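Local coordinates for protein trehalose-6-phosphate phosphatase (Candida albicans, PDB 5DXF) that adopts the two-domain GT-B fold of glycosyltransferase family 20, in which two Rossmann-like domains stand side by side across a cleft, at residues I86-E91 with V181-A186; Q246-M251 with R274-E279; N452-L457 with N486-L491. All blocks are in the same frame, centred on the assembly; numbering follows the deposited sequence.

Interaction 1: residues I86-E91 with V181-A186; sequences IAWTGE and VKFNEA
W88, carried by the chain of strand 84-88, presents its indole to F183, which reaches over from helix 173-194. The phenyl ring already arrives at W88 CB, which lies 4.0 Å from both F183 CE1 and F183 CZ. One step out, W88 CG has F183 CE1 at 3.9 Å. At the ring junction, W88 CD2 meets the same F183 CE1 at 3.6 Å, and the next atom, W88 CE3, makes the closest approach of all, 3.4 Å to F183 CE1. The contact fades at W88 CZ3.

The pair is an offset edge-to-face stack, with the phenyl edge directed at the six-membered half of the indole. The centroids of the W88 six-membered ring and the F183 ring are 5.3 Å apart, and the planes stand at 79°. F183 carries its CG anti to the backbone N (chi1 -163°), which throws the ring off the side of the helix toward W88.

Around them, W148 of helix 147-160 and Y187, one helical turn beyond F183, complete an aromatic cluster between the Rossmann-like sheet and the helices on this side. Between the rings of W88 and F183 the buried join is apolar: ring hydrogens of F183 probably lie against the pi cloud of W88, so dispersion and weak ring electrostatics would hold it.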
ATOM      1  N   ILE A  86       4.947  -5.060 -17.355  1.00 93.36           N
ATOM      2  CA  ILE A  86       6.113  -4.231 -17.596  1.00 93.46           C
ATOM      3  C   ILE A  86       6.656  -3.676 -16.289  1.00 89.45           C
ATOM      4  O   ILE A  86       5.977  -2.930 -15.610  1.00 85.07           O
ATOM      5  CB  ILE A  86       5.720  -3.052 -18.496  1.00 94.12           C
ATOM      6  CG1 ILE A  86       5.285  -3.559 -19.866  1.00 95.95           C
ATOM      7  CG2 ILE A  86       6.860  -2.062 -18.632  1.00101.41           C
ATOM      8  CD1 ILE A  86       4.891  -2.461 -20.825  1.00 91.26           C
ATOM      9  N   ALA A  87       7.895  -4.020 -15.963  1.00 90.98           N
ATOM     10  CA  ALA A  87       8.508  -3.603 -14.709  1.00 86.51           C
ATOM     11  C   ALA A  87      10.029  -3.757 -14.689  1.00 86.63           C
ATOM     12  O   ALA A  87      10.621  -4.323 -15.591  1.00 89.38           O
ATOM     13  CB  ALA A  87       7.876  -4.331 -13.542  1.00 82.69           C
ATOM     14  N   TRP A  88      10.653  -3.241 -13.644  1.00 91.72           N
ATOM     15  CA  TRP A  88      12.096  -3.339 -13.461  1.00 96.34           C
ATOM     16  C   TRP A  88      12.339  -4.099 -12.178  1.00 91.45           C
ATOM     17  O   TRP A  88      11.432  -4.247 -11.372  1.00 89.45           O
ATOM     18  CB  TRP A  88      12.715  -1.946 -13.346  1.00 93.36           C
ATOM     19  CG  TRP A  88      14.092  -1.913 -12.730  1.00 89.71           C
ATOM     20  CD1 TRP A  88      15.255  -2.239 -13.333  1.00 90.95           C
ATOM     21  CD2 TRP A  88      14.432  -1.508 -11.397  1.00 86.49           C
ATOM     22  NE1 TRP A  88      16.301  -2.075 -12.467  1.00 88.96           N
ATOM     23  CE2 TRP A  88      15.818  -1.626 -11.270  1.00 85.05           C
ATOM     24  CE3 TRP A  88      13.695  -1.063 -10.300  1.00 82.26           C
ATOM     25  CZ2 TRP A  88      16.483  -1.318 -10.097  1.00 79.35           C
ATOM     26  CZ3 TRP A  88      14.357  -0.761  -9.144  1.00 72.42           C
ATOM     27  CH2 TRP A  88      15.732  -0.887  -9.049  1.00 71.49           C
ATOM     28  N   THR A  89      13.550  -4.614 -12.022  1.00 89.75           N
ATOM     29  CA  THR A  89      13.980  -5.213 -10.772  1.00 94.73           C
ATOM     30  C   THR A  89      15.420  -4.842 -10.418  1.00 95.21           C
ATOM     31  O   THR A  89      16.324  -5.130 -11.198  1.00 89.90           O
ATOM     32  CB  THR A  89      13.945  -6.718 -10.928  1.00 20.00           C
ATOM     33  OG1 THR A  89      14.985  -7.101 -11.837  1.00 20.00           O
ATOM     34  CG2 THR A  89      12.617  -7.125 -11.507  1.00 20.00           C
ATOM     35  N   GLY A  90      15.651  -4.278  -9.234  1.00 91.28           N
ATOM     36  CA  GLY A  90      17.000  -3.935  -8.821  1.00 91.18           C
ATOM     37  C   GLY A  90      17.451  -4.860  -7.729  1.00 82.93           C
ATOM     38  O   GLY A  90      16.949  -4.814  -6.621  1.00 99.06           O
ATOM     39  N   GLU A  91      18.417  -5.705  -8.049  1.00 99.47           N
ATOM     40  CA  GLU A  91      18.622  -6.934  -7.308  1.00 97.05           C
ATOM     41  C   GLU A  91      20.034  -7.208  -6.796  1.00 97.18           C
ATOM     42  O   GLU A  91      21.017  -6.681  -7.297  1.00104.55           O
ATOM     43  CB  GLU A  91      18.068  -8.116  -8.127  1.00 20.00           C
ATOM     44  CG  GLU A  91      19.081  -9.095  -8.707  1.00 20.00           C
ATOM     45  CD  GLU A  91      20.038  -8.450  -9.684  1.00 20.00           C
ATOM     46  OE1 GLU A  91      19.633  -8.175 -10.825  1.00 20.00           O
ATOM     47  OE2 GLU A  91      21.204  -8.235  -9.313  1.00 20.00           O
ATOM     48  N   VAL A 181      14.588  10.136 -14.797  1.00 92.06           N
ATOM     49  CA  VAL A 181      14.254  10.267 -16.211  1.00 87.26           C
ATOM     50  C   VAL A 181      14.717   9.038 -16.991  1.00 93.85           C
ATOM     51  O   VAL A 181      13.991   8.550 -17.853  1.00 91.52           O
ATOM     52  CB  VAL A 181      14.872  11.543 -16.834  1.00 85.03           C
ATOM     53  CG1 VAL A 181      14.586  11.605 -18.325  1.00 73.10           C
ATOM     54  CG2 VAL A 181      14.340  12.791 -16.145  1.00 76.69           C
ATOM     55  N   LYS A 182      15.912   8.532 -16.680  1.00 93.34           N
ATOM     56  CA  LYS A 182      16.416   7.326 -17.344  1.00 90.54           C
ATOM     57  C   LYS A 182      15.491   6.132 -17.112  1.00 87.42           C
ATOM     58  O   LYS A 182      15.143   5.414 -18.050  1.00 94.39           O
ATOM     59  CB  LYS A 182      17.827   6.981 -16.866  1.00 86.59           C
ATOM     60  CG  LYS A 182      18.893   8.009 -17.215  1.00 93.76           C
ATOM     61  CD  LYS A 182      20.198   7.310 -17.571  1.00 94.21           C
ATOM     62  CE  LYS A 182      21.409   8.159 -17.212  1.00 85.45           C
ATOM     63  NZ  LYS A 182      21.493   9.410 -18.013  1.00 85.73           N
ATOM     64  N   PHE A 183      15.117   5.927 -15.852  1.00 88.37           N
ATOM     65  CA  PHE A 183      14.158   4.899 -15.446  1.00 95.28           C
ATOM     66  C   PHE A 183      12.896   4.933 -16.305  1.00 96.46           C
ATOM     67  O   PHE A 183      12.525   3.934 -16.959  1.00 97.31           O
ATOM     68  CB  PHE A 183      13.800   5.103 -13.972  1.00 88.82           C
ATOM     69  CG  PHE A 183      13.153   3.916 -13.313  1.00 83.23           C
ATOM     70  CD1 PHE A 183      13.933   2.917 -12.762  1.00 80.57           C
ATOM     71  CD2 PHE A 183      11.772   3.824 -13.194  1.00 86.30           C
ATOM     72  CE1 PHE A 183      13.358   1.833 -12.138  1.00 80.42           C
ATOM     73  CE2 PHE A 183      11.186   2.733 -12.564  1.00 80.19           C
ATOM     74  CZ  PHE A 183      11.985   1.737 -12.035  1.00 79.17           C
ATOM     75  N   ASN A 184      12.237   6.092 -16.301  1.00 90.31           N
ATOM     76  CA  ASN A 184      11.048   6.292 -17.135  1.00 95.96           C
ATOM     77  C   ASN A 184      11.300   6.045 -18.629  1.00101.78           C
ATOM     78  O   ASN A 184      10.458   5.471 -19.329  1.00107.40           O
ATOM     79  CB  ASN A 184      10.502   7.708 -16.944  1.00 88.59           C
ATOM     80  CG  ASN A 184       9.853   7.908 -15.585  1.00 81.12           C
ATOM     81  OD1 ASN A 184       8.627   7.879 -15.457  1.00 74.77           O
ATOM     82  ND2 ASN A 184      10.673   8.121 -14.563  1.00 85.08           N
ATOM     83  N   GLU A 185      12.459   6.487 -19.112  1.00 91.76           N
ATOM     84  CA  GLU A 185      12.841   6.321 -20.515  1.00 88.23           C
ATOM     85  C   GLU A 185      12.947   4.857 -20.907  1.00 94.25           C
ATOM     86  O   GLU A 185      12.528   4.460 -21.997  1.00 92.28           O
ATOM     87  CB  GLU A 185      14.173   7.025 -20.793  1.00105.97           C
ATOM     88  CG  GLU A 185      14.029   8.452 -21.285  1.00109.03           C
ATOM     89  CD  GLU A 185      15.369   9.121 -21.494  1.00 99.10           C
ATOM     90  OE1 GLU A 185      16.401   8.460 -21.247  1.00101.49           O
ATOM     91  OE2 GLU A 185      15.394  10.302 -21.900  1.00 80.75           O
ATOM     92  N   ALA A 186      13.522   4.064 -20.011  1.00 94.27           N
ATOM     93  CA  ALA A 186      13.647   2.636 -20.234  1.00 93.85           C
ATOM     94  C   ALA A 186      12.270   1.988 -20.224  1.00 99.60           C
ATOM     95  O   ALA A 186      11.990   1.121 -21.065  1.00 95.27           O
ATOM     96  CB  ALA A 186      14.552   2.010 -19.190  1.00 88.98           C
TER

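Interaction 2: residues Q246-M251 with R274-E279; sequences QLLDGM and RVLGCE
L276 CD1 sits over one face of the flat peptide group that links L248 to D249, near its nitrogen: L276 CD1 to D249 N is 3.9 Å. That peptide is the planar group the contact uses. The carboxylate of D249 turns elsewhere, and the aspartate borders L276 with its CB. No ring takes part.

The setting is the N-terminal Rossmann-like domain of a GT-B fold. Helix 244-251 is followed in the chain by strand 256-259, helix 262-274 comes after that strand, and the chain 274-279 then leads from the end of this second helix into the short edge strand 279-280. The contact therefore closes a strand-plus-helix excursion, with the outgoing loop folded back against the earlier helix.

L248 carries the contact, pointing from its helix at 274-279. Its base faces L276, with L248 CB 4.2 Å from L276 CD1. Its outer branch goes to V275 instead, L248 CD2 lying 3.7 Å from V275 CB, so V275 and L276 take different levels of one leucine. The L248 and V275 side chains slant across each other. L276 is stretched out, CD1 anti to CA (chi2 -178°), which carries that methyl across to the helix backbone.

Behind these, L248 is also packed by F268, C271 and C272 of helix 262-274, so the leucine is clasped by the helix and by the chain that continues it. L248 is buried, whereas V275 and L276 are partly open to solvent; the side-chain contacts are apolar and run from interior to surface. The valine is turned so that CG1 is anti to its backbone N, and this CG1 gives L248 CD2 a second neighbour at 4.1 Å.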
ATOM      1  N   GLN A 246       7.032  19.297 -14.696  1.00 67.44           N
ATOM      2  CA  GLN A 246       7.240  18.081 -15.467  1.00 74.52           C
ATOM      3  C   GLN A 246       6.501  16.877 -14.877  1.00 68.23           C
ATOM      4  O   GLN A 246       5.971  16.073 -15.618  1.00 72.82           O
ATOM      5  CB  GLN A 246       8.714  17.782 -15.738  1.00 20.00           C
ATOM      6  CG  GLN A 246       9.696  18.478 -14.825  1.00 20.00           C
ATOM      7  CD  GLN A 246       9.661  19.970 -14.966  1.00 20.00           C
ATOM      8  OE1 GLN A 246       8.661  20.596 -14.648  1.00 20.00           O
ATOM      9  NE2 GLN A 246      10.754  20.550 -15.435  1.00 20.00           N
ATOM     10  N   LEU A 247       6.463  16.747 -13.557  1.00 63.61           N
ATOM     11  CA  LEU A 247       5.728  15.646 -12.957  1.00 69.82           C
ATOM     12  C   LEU A 247       4.225  15.734 -13.190  1.00 72.05           C
ATOM     13  O   LEU A 247       3.598  14.779 -13.617  1.00 69.10           O
ATOM     14  CB  LEU A 247       6.005  15.596 -11.459  1.00 58.85           C
ATOM     15  CG  LEU A 247       7.463  15.481 -11.053  1.00 58.81           C
ATOM     16  CD1 LEU A 247       7.718  16.207  -9.751  1.00 50.31           C
ATOM     17  CD2 LEU A 247       7.839  14.023 -10.927  1.00 56.58           C
ATOM     18  N   LEU A 248       3.669  16.912 -12.962  1.00 67.99           N
ATOM     19  CA  LEU A 248       2.267  17.183 -13.273  1.00 64.96           C
ATOM     20  C   LEU A 248       1.924  16.963 -14.755  1.00 70.91           C
ATOM     21  O   LEU A 248       0.945  16.271 -15.098  1.00 74.29           O
ATOM     22  CB  LEU A 248       1.938  18.617 -12.883  1.00 58.66           C
ATOM     23  CG  LEU A 248       0.633  18.852 -12.137  1.00 69.05           C
ATOM     24  CD1 LEU A 248       0.559  17.965 -10.910  1.00 62.86           C
ATOM     25  CD2 LEU A 248       0.535  20.307 -11.742  1.00 61.11           C
ATOM     26  N   ASP A 249       2.727  17.594 -15.617  1.00 68.57           N
ATOM     27  CA  ASP A 249       2.708  17.346 -17.060  1.00 73.71           C
ATOM     28  C   ASP A 249       2.609  15.854 -17.273  1.00 74.28           C
ATOM     29  O   ASP A 249       1.549  15.356 -17.644  1.00 83.63           O
ATOM     30  CB  ASP A 249       3.968  17.905 -17.727  1.00 77.67           C
ATOM     31  CG  ASP A 249       3.979  17.726 -19.227  1.00 84.19           C
ATOM     32  OD1 ASP A 249       3.133  18.337 -19.918  1.00104.32           O
ATOM     33  OD2 ASP A 249       4.867  16.993 -19.711  1.00 87.12           O
ATOM     34  N   GLY A 250       3.715  15.165 -16.982  1.00 71.53           N
ATOM     35  CA  GLY A 250       3.822  13.715 -17.043  1.00 70.99           C
ATOM     36  C   GLY A 250       2.544  12.975 -16.714  1.00 71.96           C
ATOM     37  O   GLY A 250       2.081  12.142 -17.492  1.00 66.76           O
ATOM     38  N   MET A 251       1.948  13.309 -15.575  1.00 67.98           N
ATOM     39  CA  MET A 251       0.720  12.649 -15.147  1.00 68.63           C
ATOM     40  C   MET A 251      -0.457  12.966 -16.061  1.00 76.90           C
ATOM     41  O   MET A 251      -1.344  12.127 -16.247  1.00 73.22           O
ATOM     42  CB  MET A 251       0.378  13.033 -13.708  1.00 64.17           C
ATOM     43  CG  MET A 251       1.338  12.473 -12.672  1.00 64.31           C
ATOM     44  SD  MET A 251       0.829  12.830 -10.974  1.00 69.95           S
ATOM     45  CE  MET A 251       1.880  14.232 -10.594  1.00 78.35           C
ATOM     46  N   ARG A 274      -3.027  25.211 -10.362  1.00 74.09           N
ATOM     47  CA  ARG A 274      -2.133  26.238  -9.816  1.00 62.30           C
ATOM     48  C   ARG A 274      -0.728  26.212 -10.420  1.00 61.24           C
ATOM     49  O   ARG A 274      -0.209  27.248 -10.834  1.00 63.13           O
ATOM     50  CB  ARG A 274      -2.049  26.111  -8.289  1.00 60.09           C
ATOM     51  CG  ARG A 274      -3.395  26.250  -7.593  1.00 53.60           C
ATOM     52  CD  ARG A 274      -3.298  26.941  -6.238  1.00 63.33           C
ATOM     53  NE  ARG A 274      -4.561  26.827  -5.512  1.00 64.05           N
ATOM     54  CZ  ARG A 274      -4.739  26.085  -4.424  1.00 71.95           C
ATOM     55  NH1 ARG A 274      -3.728  25.404  -3.909  1.00 70.34           N
ATOM     56  NH2 ARG A 274      -5.929  26.034  -3.842  1.00 79.86           N
ATOM     57  N   VAL A 275      -0.111  25.036 -10.462  1.00 66.83           N
ATOM     58  CA  VAL A 275       1.229  24.900 -11.022  1.00 65.87           C
ATOM     59  C   VAL A 275       1.198  25.030 -12.546  1.00 62.61           C
ATOM     60  O   VAL A 275       2.040  25.705 -13.142  1.00 68.98           O
ATOM     61  CB  VAL A 275       1.863  23.551 -10.625  1.00 62.05           C
ATOM     62  CG1 VAL A 275       3.241  23.400 -11.235  1.00 52.35           C
ATOM     63  CG2 VAL A 275       1.928  23.425  -9.109  1.00 53.52           C
ATOM     64  N   LEU A 276       0.220  24.383 -13.174  1.00 64.38           N
ATOM     65  CA  LEU A 276       0.016  24.506 -14.614  1.00 69.69           C
ATOM     66  C   LEU A 276      -1.211  25.363 -14.915  1.00 78.66           C
ATOM     67  O   LEU A 276      -2.075  25.543 -14.060  1.00 79.54           O
ATOM     68  CB  LEU A 276      -0.123  23.123 -15.257  1.00 67.38           C
ATOM     69  CG  LEU A 276       1.167  22.318 -15.440  1.00 72.80           C
ATOM     70  CD1 LEU A 276       0.911  20.989 -16.139  1.00 73.32           C
ATOM     71  CD2 LEU A 276       2.190  23.135 -16.210  1.00 77.37           C
ATOM     72  N   GLY A 277      -1.279  25.890 -16.134  1.00 72.21           N
ATOM     73  CA  GLY A 277      -2.366  26.768 -16.535  1.00 83.02           C
ATOM     74  C   GLY A 277      -3.679  26.040 -16.759  1.00 88.69           C
ATOM     75  O   GLY A 277      -4.727  26.669 -16.910  1.00 90.77           O
ATOM     76  N   CYS A 278      -3.611  24.710 -16.762  1.00 84.89           N
ATOM     77  CA  CYS A 278      -4.740  23.837 -17.097  1.00 84.58           C
ATOM     78  C   CYS A 278      -6.028  24.176 -16.348  1.00 82.43           C
ATOM     79  O   CYS A 278      -6.008  24.453 -15.150  1.00 81.30           O
ATOM     80  CB  CYS A 278      -4.362  22.384 -16.822  1.00 75.11           C
ATOM     81  SG  CYS A 278      -2.666  21.980 -17.284  1.00 92.18           S
ATOM     82  N   GLU A 279      -7.146  24.149 -17.068  1.00 83.80           N
ATOM     83  CA  GLU A 279      -8.438  24.514 -16.499  1.00 79.81           C
ATOM     84  C   GLU A 279      -9.178  23.293 -15.958  1.00 73.66           C
ATOM     85  O   GLU A 279      -9.279  22.266 -16.634  1.00 68.74           O
ATOM     86  CB  GLU A 279      -9.289  25.232 -17.544  1.00 79.51           C
ATOM     87  CG  GLU A 279     -10.352  26.117 -16.945  1.00 81.43           C
ATOM     88  CD  GLU A 279     -11.011  27.009 -17.968  1.00 77.05           C
ATOM     89  OE1 GLU A 279     -10.807  26.790 -19.182  1.00 73.57           O
ATOM     90  OE2 GLU A 279     -11.727  27.936 -17.551  1.00 84.36           O
TER

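Interaction 3: residues N452-L457 with N486-L491; sequences NSPLIL and NDALML
Strand-to-helix packing in the C-terminal Rossmann-like domain of the GT-B fold brings P454 and I456 against A488. Strand 455-458 lies between the parallel strands 428-430 and 471-473, and helix 478-489 lies on the face toward which I456 points.

A488 is the hub on the helix side. Its single methyl touches two residues: A488 CB is 3.9 Å from I456 CD1 and 4.2 Å from P454 CB. The isoleucine gets there by extension, with CD1 anti to CA (chi2 -175°), so the tip of the longer branch meets the alanine. With only a methyl at A488, the chain just before the strand comes near, the CA atoms of P454 and A488 being 6.3 Å apart.

The proline ring reaches further along the helix end. P454 CG lies 3.6 Å from A488 O, a carbonyl in the last turn, which also accepts a weak bond from L491 N. Past that turn the chain leaves helical geometry at M490, and L491 folds back to set its CD1 4.2 Å from P454 CB. P454 CB thus meets both the A488 methyl and L491 CD1, which approach from the same side.

On the other face of the strand, L455 packs on helix 439-447. The L491 side chain also touches K496 of helix 493-509, so the contact joins the sheet to the last turn of helix 478-489 and the bend that leads into helix 493-509.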
ATOM      1  N   ASN A 452     -14.780 -12.087  15.397  1.00 49.75           N
ATOM      2  CA  ASN A 452     -15.365 -10.766  15.657  1.00 57.15           C
ATOM      3  C   ASN A 452     -14.560  -9.854  16.577  1.00 55.96           C
ATOM      4  O   ASN A 452     -15.132  -9.155  17.409  1.00 53.60           O
ATOM      5  CB  ASN A 452     -16.782 -10.909  16.233  1.00 58.84           C
ATOM      6  CG  ASN A 452     -17.702 -11.718  15.345  1.00 61.16           C
ATOM      7  OD1 ASN A 452     -18.006 -11.324  14.218  1.00 65.18           O
ATOM      8  ND2 ASN A 452     -18.171 -12.848  15.859  1.00 61.16           N
ATOM      9  N   SER A 453     -13.241  -9.843  16.429  1.00 54.23           N
ATOM     10  CA  SER A 453     -12.419  -8.927  17.213  1.00 54.09           C
ATOM     11  C   SER A 453     -12.427  -7.519  16.605  1.00 45.48           C
ATOM     12  O   SER A 453     -12.412  -7.364  15.382  1.00 40.34           O
ATOM     13  CB  SER A 453     -10.988  -9.452  17.337  1.00 56.96           C
ATOM     14  OG  SER A 453     -10.929 -10.539  18.245  1.00 64.20           O
ATOM     15  N   PRO A 454     -12.462  -6.488  17.469  1.00 41.30           N
ATOM     16  CA  PRO A 454     -12.560  -5.082  17.053  1.00 45.05           C
ATOM     17  C   PRO A 454     -11.331  -4.515  16.334  1.00 59.02           C
ATOM     18  O   PRO A 454     -10.171  -4.883  16.587  1.00 52.74           O
ATOM     19  CB  PRO A 454     -12.781  -4.341  18.379  1.00 47.52           C
ATOM     20  CG  PRO A 454     -12.226  -5.235  19.416  1.00 54.02           C
ATOM     21  CD  PRO A 454     -12.519  -6.626  18.935  1.00 54.60           C
ATOM     22  N   LEU A 455     -11.624  -3.592  15.424  1.00 51.71           N
ATOM     23  CA  LEU A 455     -10.613  -2.860  14.683  1.00 45.70           C
ATOM     24  C   LEU A 455     -10.676  -1.377  15.027  1.00 51.53           C
ATOM     25  O   LEU A 455     -11.735  -0.753  14.935  1.00 60.74           O
ATOM     26  CB  LEU A 455     -10.801  -3.058  13.179  1.00 40.94           C
ATOM     27  CG  LEU A 455     -10.061  -2.058  12.288  1.00 44.23           C
ATOM     28  CD1 LEU A 455      -8.559  -2.289  12.351  1.00 42.88           C
ATOM     29  CD2 LEU A 455     -10.567  -2.128  10.855  1.00 44.13           C
ATOM     30  N   ILE A 456      -9.543  -0.822  15.437  1.00 48.59           N
ATOM     31  CA  ILE A 456      -9.437   0.609  15.675  1.00 53.55           C
ATOM     32  C   ILE A 456      -8.634   1.243  14.546  1.00 48.59           C
ATOM     33  O   ILE A 456      -7.535   0.787  14.210  1.00 49.53           O
ATOM     34  CB  ILE A 456      -8.781   0.920  17.030  1.00 48.19           C
ATOM     35  CG1 ILE A 456      -9.508   0.179  18.152  1.00 47.45           C
ATOM     36  CG2 ILE A 456      -8.795   2.418  17.293  1.00 51.64           C
ATOM     37  CD1 ILE A 456      -8.998   0.525  19.535  1.00 48.41           C
ATOM     38  N   LEU A 457      -9.197   2.295  13.961  1.00 49.99           N
ATOM     39  CA  LEU A 457      -8.668   2.871  12.735  1.00 59.29           C
ATOM     40  C   LEU A 457      -8.341   4.351  12.893  1.00 56.07           C
ATOM     41  O   LEU A 457      -9.132   5.123  13.441  1.00 55.15           O
ATOM     42  CB  LEU A 457      -9.669   2.669  11.592  1.00 53.48           C
ATOM     43  CG  LEU A 457      -9.092   2.340  10.217  1.00 62.06           C
ATOM     44  CD1 LEU A 457      -8.167   1.145  10.329  1.00 57.54           C
ATOM     45  CD2 LEU A 457     -10.206   2.060   9.219  1.00 63.01           C
ATOM     46  N   ASN A 486      -9.222   0.749  25.645  1.00 63.52           N
ATOM     47  CA  ASN A 486     -10.010   0.257  26.773  1.00 64.20           C
ATOM     48  C   ASN A 486     -11.468   0.009  26.381  1.00 64.07           C
ATOM     49  O   ASN A 486     -12.047  -1.018  26.743  1.00 61.64           O
ATOM     50  CB  ASN A 486      -9.944   1.232  27.951  1.00 67.40           C
ATOM     51  CG  ASN A 486     -10.752   0.755  29.147  1.00 70.17           C
ATOM     52  OD1 ASN A 486     -10.335  -0.150  29.871  1.00 74.85           O
ATOM     53  ND2 ASN A 486     -11.914   1.364  29.358  1.00 78.43           N
ATOM     54  N   ASP A 487     -12.050   0.945  25.636  1.00 68.20           N
ATOM     55  CA  ASP A 487     -13.437   0.823  25.188  1.00 66.58           C
ATOM     56  C   ASP A 487     -13.652  -0.382  24.277  1.00 65.86           C
ATOM     57  O   ASP A 487     -14.652  -1.088  24.397  1.00 65.59           O
ATOM     58  CB  ASP A 487     -13.877   2.091  24.458  1.00 64.11           C
ATOM     59  CG  ASP A 487     -14.181   3.233  25.403  1.00 62.95           C
ATOM     60  OD1 ASP A 487     -13.896   3.107  26.612  1.00 68.63           O
ATOM     61  OD2 ASP A 487     -14.702   4.267  24.931  1.00 82.66           O
ATOM     62  N   ALA A 488     -12.711  -0.605  23.365  1.00 64.17           N
ATOM     63  CA  ALA A 488     -12.817  -1.680  22.388  1.00 65.17           C
ATOM     64  C   ALA A 488     -12.628  -3.041  23.040  1.00 65.05           C
ATOM     65  O   ALA A 488     -13.274  -4.015  22.653  1.00 69.08           O
ATOM     66  CB  ALA A 488     -11.804  -1.484  21.274  1.00 59.03           C
ATOM     67  N   LEU A 489     -11.742  -3.107  24.028  1.00 63.31           N
ATOM     68  CA  LEU A 489     -11.528  -4.354  24.751  1.00 64.45           C
ATOM     69  C   LEU A 489     -12.745  -4.730  25.595  1.00 73.51           C
ATOM     70  O   LEU A 489     -12.980  -5.907  25.870  1.00 67.43           O
ATOM     71  CB  LEU A 489     -10.288  -4.259  25.640  1.00 72.28           C
ATOM     72  CG  LEU A 489      -8.938  -4.230  24.923  1.00 66.69           C
ATOM     73  CD1 LEU A 489      -7.805  -4.324  25.930  1.00 63.61           C
ATOM     74  CD2 LEU A 489      -8.850  -5.352  23.901  1.00 59.38           C
ATOM     75  N   MET A 490     -13.521  -3.728  25.999  1.00 68.78           N
ATOM     76  CA  MET A 490     -14.661  -3.953  26.882  1.00 65.00           C
ATOM     77  C   MET A 490     -15.997  -3.988  26.147  1.00 73.51           C
ATOM     78  O   MET A 490     -17.055  -3.959  26.778  1.00 78.91           O
ATOM     79  CB  MET A 490     -14.708  -2.878  27.970  1.00 68.02           C
ATOM     80  CG  MET A 490     -13.670  -3.054  29.064  1.00 72.86           C
ATOM     81  SD  MET A 490     -13.687  -4.717  29.762  1.00 80.44           S
ATOM     82  CE  MET A 490     -12.800  -4.451  31.294  1.00 87.58           C
ATOM     83  N   LEU A 491     -15.949  -4.046  24.820  1.00 67.20           N
ATOM     84  CA  LEU A 491     -17.163  -4.114  24.015  1.00 58.73           C
ATOM     85  C   LEU A 491     -17.987  -5.351  24.352  1.00 72.24           C
ATOM     86  O   LEU A 491     -17.436  -6.423  24.595  1.00 71.04           O
ATOM     87  CB  LEU A 491     -16.826  -4.114  22.522  1.00 60.61           C
ATOM     88  CG  LEU A 491     -16.415  -2.783  21.896  1.00 70.29           C
ATOM     89  CD1 LEU A 491     -16.146  -2.965  20.413  1.00 61.29           C
ATOM     90  CD2 LEU A 491     -17.491  -1.735  22.125  1.00 61.55           C
TER

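In the fold
From the N terminus, interaction 1 closes first: strand 84-88 is met again some ninety residues later by helix 173-194. Interaction 2 then closes a much shorter loop, 246-251 to 274-279, within the same N-terminal domain, with its nearest atoms about 7 Å from those of interaction 1. The chain crosses into the C-terminal domain before interaction 3 joins 452-457 to 486-491. The three loops run in series; none nests in or crosses another. Interaction 1 ties a strand of the large mixed sheet to a helix, interaction 2 a helix to a loop leading to that sheet's edge, while interaction 3, its centre about 44 Å from the centres of both, ties a helix to the parallel sheet of the C-terminal domain.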